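Local structure of putative glycoside hydrolase (Bacteroides ovatus, 4ONZ) at residues M202-G205 / A211-S214; Y221-L224 / L230-I233; G180-K185 / L191-V196; V133-A138 / A144-A149. The protein is a putative glycoside hydrolase of unestablished function that probably adopts a five-bladed beta-propeller fold. All coordinates share one frame; numbering follows the deposited sequence. Where two conformers were deposited one is given.

Contact 1 of 4, residues M202-G205 / A211-S214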
# COMPACT_ATOMS: atom_id res chain seq x y z
N MSE A 202 -0.24 8.03 10.51
CA MSE A 202 0.04 7.49 9.18
C MSE A 202 0.76 8.47 8.32
O MSE A 202 0.63 9.68 8.50
CB MSE A 202 -1.20 7.01 8.43
CG MSE A 202 -2.10 8.12 7.88
SE MSE A 202 -3.52 7.34 6.78
CE MSE A 202 -4.39 8.98 6.16
N TYR A 203 1.61 7.94 7.45
CA TYR A 203 2.18 8.73 6.37
C TYR A 203 1.20 8.51 5.24
O TYR A 203 0.48 7.52 5.25
CB TYR A 203 3.57 8.25 5.98
CG TYR A 203 4.55 8.39 7.11
CD1 TYR A 203 5.04 9.64 7.46
CD2 TYR A 203 4.93 7.29 7.87
CE1 TYR A 203 5.91 9.79 8.53
CE2 TYR A 203 5.80 7.44 8.93
CZ TYR A 203 6.29 8.69 9.26
OH TYR A 203 7.16 8.84 10.32
N TRP A 204 1.14 9.45 4.30
CA TRP A 204 0.28 9.29 3.15
C TRP A 204 0.75 10.20 2.01
O TRP A 204 1.43 11.20 2.25
CB TRP A 204 -1.18 9.59 3.52
CG TRP A 204 -1.46 11.04 3.87
CD1 TRP A 204 -1.37 11.61 5.12
CD2 TRP A 204 -1.87 12.08 2.98
NE1 TRP A 204 -1.71 12.94 5.05
CE2 TRP A 204 -2.01 13.26 3.75
CE3 TRP A 204 -2.13 12.14 1.60
CZ2 TRP A 204 -2.39 14.47 3.19
CZ3 TRP A 204 -2.50 13.36 1.05
CH2 TRP A 204 -2.62 14.51 1.84
N GLY A 205 0.39 9.82 0.79
CA GLY A 205 0.64 10.65 -0.38
C GLY A 205 1.30 9.97 -1.56
O GLY A 205 1.90 8.90 -1.42
N ALA A 211 1.61 13.49 6.36
CA ALA A 211 1.24 12.76 7.55
C ALA A 211 -0.17 13.13 8.00
O ALA A 211 -0.73 14.15 7.58
CB ALA A 211 2.23 13.02 8.67
N ALA A 212 -0.76 12.26 8.80
CA ALA A 212 -2.08 12.51 9.37
C ALA A 212 -2.20 11.76 10.68
O ALA A 212 -1.56 10.72 10.86
CB ALA A 212 -3.18 12.08 8.42
N THR A 213 -3.00 12.30 11.60
CA THR A 213 -3.23 11.67 12.89
C THR A 213 -4.71 11.32 13.03
O THR A 213 -5.54 11.85 12.28
CB THR A 213 -2.78 12.59 14.03
OG1 THR A 213 -3.59 13.76 14.05
CG2 THR A 213 -1.31 12.99 13.87
N SER A 214 -5.04 10.45 13.97
CA SER A 214 -6.43 10.04 14.21
C SER A 214 -6.64 9.49 15.61
O SER A 214 -5.76 8.86 16.18
CB SER A 214 -6.82 8.96 13.19
OG SER A 214 -8.16 8.49 13.37
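Trp204 leans its indole over the neighbouring strand so that the pyrrole edge, not a face, meets the backbone of Ala211. A chi1 of 67° folds CG back over the main chain, and this carries NE1 to 3.0 Å from Ala211 O, near the ring plane; the hydrogen bond is weak because it is bent. The same indole touches a methyl group: Trp204 CD1 lies 3.8 Å from Ala212 CB. Selenomethionine Met202, extended beyond CG, is another neighbour of that methyl, with Met202 CE 4.0 Å from Ala212 CB. Tyr203 and Ala211 occupy the other face of the sheet, and Tyr203 OH is held by Pro293 O. Beneath the side chains, Met202 and Ala212 form an antiparallel hydrogen-bonded pair: Met202 N reaches Ala212 O at 3.0 Å, and Ala212 N reaches Met202 O at 2.9 Å. The pair belongs to the beta hairpin of strands 200-204 and 210-214. Because Ala211 O also accepts the backbone N of Val223 in the next segment, the buried carbonyl has two donors, and the indole N-H finds an acceptor without leaving the interior.

Contact 2 of 4, residues Y221-L224 / L230-I233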
# COMPACT_ATOMS: atom_id res chain seq x y z
N TYR A 221 -6.70 13.40 10.30
CA TYR A 221 -6.41 14.84 10.32
C TYR A 221 -5.04 15.11 9.71
O TYR A 221 -4.03 14.86 10.36
CB TYR A 221 -6.49 15.36 11.77
CG TYR A 221 -7.91 15.34 12.28
CD1 TYR A 221 -8.52 14.15 12.65
CD2 TYR A 221 -8.67 16.51 12.35
CE1 TYR A 221 -9.83 14.12 13.08
CE2 TYR A 221 -9.98 16.49 12.79
CZ TYR A 221 -10.55 15.29 13.16
OH TYR A 221 -11.86 15.25 13.59
N PRO A 222 -5.00 15.62 8.46
CA PRO A 222 -3.72 15.88 7.82
C PRO A 222 -2.91 16.88 8.63
O PRO A 222 -3.46 17.83 9.20
CB PRO A 222 -4.12 16.44 6.46
CG PRO A 222 -5.49 15.91 6.20
CD PRO A 222 -6.14 15.82 7.54
N VAL A 223 -1.60 16.67 8.69
CA VAL A 223 -0.74 17.56 9.46
C VAL A 223 -0.44 18.79 8.62
O VAL A 223 -0.00 18.67 7.47
CB VAL A 223 0.55 16.86 9.93
CG1 VAL A 223 1.42 17.83 10.74
CG2 VAL A 223 0.20 15.64 10.78
N LEU A 224 -0.70 19.95 9.22
CA LEU A 224 -0.52 21.25 8.58
C LEU A 224 0.70 21.98 9.14
O LEU A 224 1.04 21.80 10.31
CB LEU A 224 -1.76 22.11 8.84
CG LEU A 224 -3.09 21.53 8.35
CD1 LEU A 224 -4.25 22.41 8.77
CD2 LEU A 224 -3.08 21.35 6.84
N LEU A 230 -0.58 21.76 3.81
CA LEU A 230 -0.17 20.37 4.05
C LEU A 230 1.34 20.33 4.21
O LEU A 230 2.07 20.83 3.34
CB LEU A 230 -0.59 19.48 2.89
CG LEU A 230 -2.09 19.32 2.67
CD1 LEU A 230 -2.38 18.67 1.32
CD2 LEU A 230 -2.69 18.53 3.82
N MSE A 231 1.81 19.72 5.29
CA MSE A 231 3.24 19.64 5.55
C MSE A 231 3.88 18.48 4.84
O MSE A 231 3.54 17.32 5.10
CB MSE A 231 3.46 19.45 7.05
CG MSE A 231 4.96 19.41 7.33
SE MSE A 231 5.29 19.28 9.25
CE MSE A 231 4.79 17.40 9.45
N LYS A 232 4.82 18.78 3.94
CA LYS A 232 5.53 17.73 3.20
C LYS A 232 6.76 17.29 3.98
O LYS A 232 7.56 18.13 4.41
CB LYS A 232 5.97 18.23 1.83
CG LYS A 232 4.83 18.61 0.91
CD LYS A 232 5.34 19.19 -0.39
CE LYS A 232 4.17 19.56 -1.28
NZ LYS A 232 4.60 20.06 -2.60
N ILE A 233 6.89 15.99 4.16
CA ILE A 233 8.04 15.40 4.84
C ILE A 233 9.18 15.20 3.85
O ILE A 233 10.32 15.52 4.15
CB ILE A 233 7.64 14.09 5.53
CG1 ILE A 233 6.55 14.41 6.57
CG2 ILE A 233 8.86 13.46 6.18
CD1 ILE A 233 6.03 13.21 7.32
O HOH W 1 1.34 16.44 6.46
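Leu230 presses its CD2 branch against Pro222 and Leu224, the apolar centre of this turn-back between two chain segments of the protein surface. Leu230 CD2 is 3.7 Å from Pro222 CB, on the flank of the proline ring, and 4.2 Å from Leu224 CD2. Leu230 also reaches Trp204 and Tyr210, so the cluster continues into the hairpin of strands 200-204 and 210-214. One step outward, Val223 and selenomethionine Met231 run side by side and point the same way. The Met231 chain bends at its last torsion (chi3 75°), which in the conformer described leaves CE 3.6 Å from Val223 CG1; a second conformer was modelled, so this touch is provisional. The polar edge is backbone. Met231 N donates to Val223 O at 3.0 Å in an almost straight bond (171°), and Leu224 and Leu230 make a single bridge, less than a full beta ladder. A water sits 2.8 Å from Val223 O and 2.7 Å from Met231 O, placed to donate to either, although further acceptors compete for its protons. Val223 O thus receives the direct N-H bond and probably the water, which also reaches Met231 O, while apolar contacts carry much of the remaining cohesion.

Contact 3 of 4, residues G180-K185 / L191-V196; sequences GSILTK and LVIDKV
Lys185 loses the most surface in this contact, and it does so by lying across the side chain of Asp194. With chi1 at 70° the side chain starts out above its own backbone, and it stays extended beyond CG, so the methylenes pass over the carboxylate: Lys185 CD is 3.7 Å from Asp194 CG. The charged tip then ends 3.6 Å from Asp194 OD1 at NZ, a long salt bridge. Asp194 OD2 has a second partner, Arg254, and the two positive charges would be expected to favour an ionised carboxylate. The backbone N and O of Lys185 both bond to Val192, N donating to Val192 O and O accepting Val192 N, each at 2.9 Å. Leu183 serves two purposes. Its carbonyl O takes Asp194 N at 3.0 Å, with the donor 38° out of the carbonyl plane, while its CD2 branch meets Val196 CG2 at 3.5 Å, the two side chains crossing at about a right angle. Beyond the pair Thr184 and Ile193 the partner segment leaves regular strand geometry, yet that bond to Asp194 N prolongs the connection. The hairpin of strands 180-187 and 190-193 belongs to a mixed sheet: strand 200-204 and the parallel strand 245-255 also pair with 180-187, while Val192 and Ile193 pack against strand 118-126.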
# COMPACT_ATOMS: atom_id res chain seq x y z
N GLY A 180 -2.12 5.42 1.89
CA GLY A 180 -2.00 5.65 3.33
C GLY A 180 -1.25 4.55 4.06
O GLY A 180 -1.68 3.40 4.02
N SER A 181 -0.15 4.91 4.72
CA SER A 181 0.69 3.95 5.45
C SER A 181 0.68 4.16 6.97
O SER A 181 1.43 4.99 7.52
CB SER A 181 2.13 4.02 4.94
OG SER A 181 2.17 3.72 3.57
N ILE A 182 -0.17 3.40 7.65
CA ILE A 182 -0.31 3.50 9.09
C ILE A 182 0.97 3.01 9.77
O ILE A 182 1.64 2.12 9.25
CB ILE A 182 -1.53 2.69 9.58
CG1 ILE A 182 -2.80 3.25 8.95
CG2 ILE A 182 -1.62 2.74 11.09
CD1 ILE A 182 -4.04 2.43 9.24
N LEU A 183 1.32 3.63 10.90
CA LEU A 183 2.50 3.23 11.67
C LEU A 183 2.22 1.91 12.40
O LEU A 183 1.18 1.75 13.04
CB LEU A 183 2.91 4.30 12.68
CG LEU A 183 4.14 3.98 13.53
CD1 LEU A 183 5.36 3.75 12.66
CD2 LEU A 183 4.40 5.10 14.52
N THR A 184 3.17 0.97 12.29
CA THR A 184 3.10 -0.33 12.93
C THR A 184 4.42 -0.67 13.63
O THR A 184 5.44 0.03 13.44
CB THR A 184 2.80 -1.47 11.93
OG1 THR A 184 3.91 -1.63 11.04
CG2 THR A 184 1.51 -1.21 11.13
N LYS A 185 4.40 -1.73 14.41
CA LYS A 185 5.60 -2.24 15.08
C LYS A 185 5.41 -3.73 15.31
O LYS A 185 4.29 -4.22 15.33
CB LYS A 185 5.79 -1.56 16.44
CG LYS A 185 4.76 -1.97 17.48
CD LYS A 185 5.06 -1.40 18.86
CE LYS A 185 4.00 -1.85 19.85
NZ LYS A 185 4.13 -1.18 21.17
N LEU A 191 2.81 -7.90 13.43
CA LEU A 191 2.90 -6.47 13.19
C LEU A 191 1.58 -5.87 13.63
O LEU A 191 0.52 -6.29 13.18
CB LEU A 191 3.16 -6.14 11.72
CG LEU A 191 4.48 -6.60 11.10
CD1 LEU A 191 4.59 -6.13 9.66
CD2 LEU A 191 5.68 -6.10 11.90
N VAL A 192 1.64 -4.89 14.52
CA VAL A 192 0.43 -4.24 15.02
C VAL A 192 0.53 -2.73 14.89
O VAL A 192 1.62 -2.18 14.92
CB VAL A 192 0.18 -4.59 16.50
CG1 VAL A 192 0.11 -6.10 16.67
CG2 VAL A 192 1.26 -3.98 17.40
N ILE A 193 -0.62 -2.08 14.76
CA ILE A 193 -0.70 -0.63 14.69
C ILE A 193 -0.13 -0.04 15.98
O ILE A 193 -0.35 -0.58 17.07
CB ILE A 193 -2.17 -0.18 14.46
CG1 ILE A 193 -2.55 -0.51 13.01
CG2 ILE A 193 -2.36 1.30 14.75
CD1 ILE A 193 -4.01 -0.37 12.67
N ASP A 194 0.64 1.04 15.86
CA ASP A 194 1.25 1.67 17.04
C ASP A 194 1.04 3.18 17.03
O ASP A 194 1.13 3.81 15.99
CB ASP A 194 2.73 1.36 17.12
CG ASP A 194 3.35 1.80 18.46
OD1 ASP A 194 2.68 1.68 19.50
OD2 ASP A 194 4.50 2.27 18.45
N LYS A 195 0.77 3.74 18.21
CA LYS A 195 0.48 5.17 18.34
C LYS A 195 1.70 6.08 18.44
O LYS A 195 2.82 5.63 18.63
CB LYS A 195 -0.42 5.41 19.55
CG LYS A 195 -1.82 4.83 19.41
CD LYS A 195 -2.72 5.26 20.57
CE LYS A 195 -4.17 4.93 20.30
NZ LYS A 195 -5.09 5.62 21.25
N VAL A 196 1.44 7.38 18.28
CA VAL A 196 2.42 8.44 18.44
C VAL A 196 1.77 9.50 19.31
O VAL A 196 0.71 10.03 18.96
CB VAL A 196 2.82 9.08 17.10
CG1 VAL A 196 3.68 10.32 17.34
CG2 VAL A 196 3.54 8.08 16.21

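Contact 4 of 4, residues V133-A138 / A144-A149; sequences VMLYTA and ARLAVA
Ala147 raises its methyl group under the ring of Tyr136, a small bump against a flat lid. A chi1 of 68° tips the phenol over the adjoining strand. Ala147 CB rests 3.8 Å from the ring centroid, 21° off the normal, a CH-pi contact displaced toward the rim near CZ. Ala149 is the ring's second small neighbour, its CB approaching Tyr136 CE1 obliquely at 3.8 Å. Separately, Ala138 CB packs beside the Ala147 methyl, 4.1 Å from Ala147 CB. Six backbone hydrogen bonds, two each in the pairs Met134 with Ala149, Tyr136 with Ala147 and Ala138 with Arg145, hold this regular antiparallel hairpin. Its strands are the central two of a four-stranded antiparallel sheet, flanked by 118-126 and 158-162, as expected for a propeller blade. On the opposite face the bumps are branched. Leu135 CD1 fits a notch between Leu146 and Val148, 3.9 Å from Val148 CG2; it also lies 3.6 Å from Leu146 CG, but Leu146 was modelled in two conformers and that touch is provisional. Val133 crosses the other branch of Val148, while Thr137 turns its methyl to Ala144, with CG2 to CB at 3.6 Å. Back at the ring, a water joins Tyr136 OH to Val148 O, donating to that carbonyl and lying 2.7 Å from the hydroxyl.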
# COMPACT_ATOMS: atom_id res chain seq x y z
N VAL A 133 -7.64 -2.55 9.52
CA VAL A 133 -7.98 -1.26 8.94
C VAL A 133 -7.36 -1.16 7.55
O VAL A 133 -6.15 -1.34 7.40
CB VAL A 133 -7.45 -0.09 9.81
CG1 VAL A 133 -7.88 1.25 9.22
CG2 VAL A 133 -7.99 -0.21 11.23
N MSE A 134 -8.20 -0.87 6.56
CA MSE A 134 -7.75 -0.72 5.19
C MSE A 134 -7.87 0.71 4.76
O MSE A 134 -8.94 1.32 4.89
CB MSE A 134 -8.55 -1.59 4.23
CG MSE A 134 -8.12 -1.40 2.77
SE MSE A 134 -9.38 -2.31 1.60
CE MSE A 134 -8.95 -4.18 2.00
N LEU A 135 -6.76 1.25 4.27
CA LEU A 135 -6.71 2.55 3.62
C LEU A 135 -6.58 2.22 2.14
O LEU A 135 -5.67 1.48 1.75
CB LEU A 135 -5.51 3.39 4.08
CG LEU A 135 -5.68 4.25 5.34
CD1 LEU A 135 -6.51 5.48 5.05
CD2 LEU A 135 -6.29 3.46 6.48
N TYR A 136 -7.49 2.75 1.34
CA TYR A 136 -7.54 2.50 -0.09
C TYR A 136 -8.00 3.76 -0.84
O TYR A 136 -8.35 4.77 -0.25
CB TYR A 136 -8.48 1.30 -0.38
CG TYR A 136 -9.95 1.55 -0.12
CD1 TYR A 136 -10.49 1.43 1.16
CD2 TYR A 136 -10.81 1.91 -1.15
CE1 TYR A 136 -11.85 1.66 1.39
CE2 TYR A 136 -12.16 2.13 -0.93
CZ TYR A 136 -12.68 2.01 0.34
OH TYR A 136 -14.02 2.24 0.56
N THR A 137 -8.00 3.68 -2.16
CA THR A 137 -8.43 4.81 -2.97
C THR A 137 -9.82 4.55 -3.53
O THR A 137 -10.04 3.53 -4.17
CB THR A 137 -7.47 4.99 -4.16
OG1 THR A 137 -6.13 5.08 -3.68
CG2 THR A 137 -7.83 6.23 -4.98
N ALA A 138 -10.75 5.47 -3.26
CA ALA A 138 -12.10 5.43 -3.83
C ALA A 138 -12.03 6.28 -5.10
O ALA A 138 -11.54 7.41 -5.06
CB ALA A 138 -13.12 6.00 -2.87
N ALA A 144 -9.72 10.91 -7.03
CA ALA A 144 -9.24 9.69 -6.39
C ALA A 144 -9.04 10.18 -4.95
O ALA A 144 -8.34 11.19 -4.73
CB ALA A 144 -7.94 9.25 -7.01
N ARG A 145 -9.67 9.52 -3.98
CA ARG A 145 -9.65 9.98 -2.59
C ARG A 145 -9.43 8.85 -1.59
O ARG A 145 -10.00 7.78 -1.71
CB ARG A 145 -10.95 10.73 -2.26
CG ARG A 145 -11.22 11.96 -3.14
CD ARG A 145 -12.54 12.66 -2.81
NE ARG A 145 -13.68 11.89 -3.30
CZ ARG A 145 -14.95 12.23 -3.14
NH1 ARG A 145 -15.28 13.34 -2.49
NH2 ARG A 145 -15.90 11.45 -3.64
N LEU A 146 -8.57 9.11 -0.60
CA LEU A 146 -8.24 8.12 0.41
C LEU A 146 -9.49 7.78 1.25
O LEU A 146 -10.16 8.68 1.77
CB LEU A 146 -7.11 8.65 1.28
CG LEU A 146 -6.41 7.68 2.22
CD1 LEU A 146 -5.82 6.49 1.48
CD2 LEU A 146 -5.32 8.43 2.97
N ALA A 147 -9.77 6.48 1.34
CA ALA A 147 -10.92 5.97 2.05
C ALA A 147 -10.51 4.89 3.03
O ALA A 147 -9.42 4.31 2.93
CB ALA A 147 -11.95 5.45 1.07
N VAL A 148 -11.41 4.62 3.98
CA VAL A 148 -11.16 3.65 5.03
C VAL A 148 -12.25 2.59 5.07
O VAL A 148 -13.43 2.92 5.02
CB VAL A 148 -11.17 4.34 6.42
CG1 VAL A 148 -10.90 3.32 7.52
CG2 VAL A 148 -10.16 5.48 6.47
N ALA A 149 -11.82 1.33 5.22
CA ALA A 149 -12.73 0.19 5.44
C ALA A 149 -12.16 -0.62 6.59
O ALA A 149 -10.95 -0.61 6.82
CB ALA A 149 -12.85 -0.69 4.19
O HOH W 2 -14.77 3.84 2.60

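How the contacts relate
Contacts 1 and 4 are buried, contact 3 is partly so, and contact 2 lies at the surface. Contact 4 has its own four-stranded sheet, whereas contacts 1 and 3 lie in one mixed sheet, which contact 2 joins through strand 221-222: Tyr203 O probably bonds to Ser181 N between contacts 1 and 3, and Thr213 O to Tyr221 N between contacts 1 and 2. The two sheets meet through apolar side chains, Met202 and Ile182 both packing on Leu135. Chemistry follows position. Contact 4 relies on a full hydrogen-bond ladder and close-fitting hydrocarbon, contact 1 adds a weak indole N-H bond, contact 3 carries charges at its less buried end, and contact 2 keeps one direct backbone bond and a water.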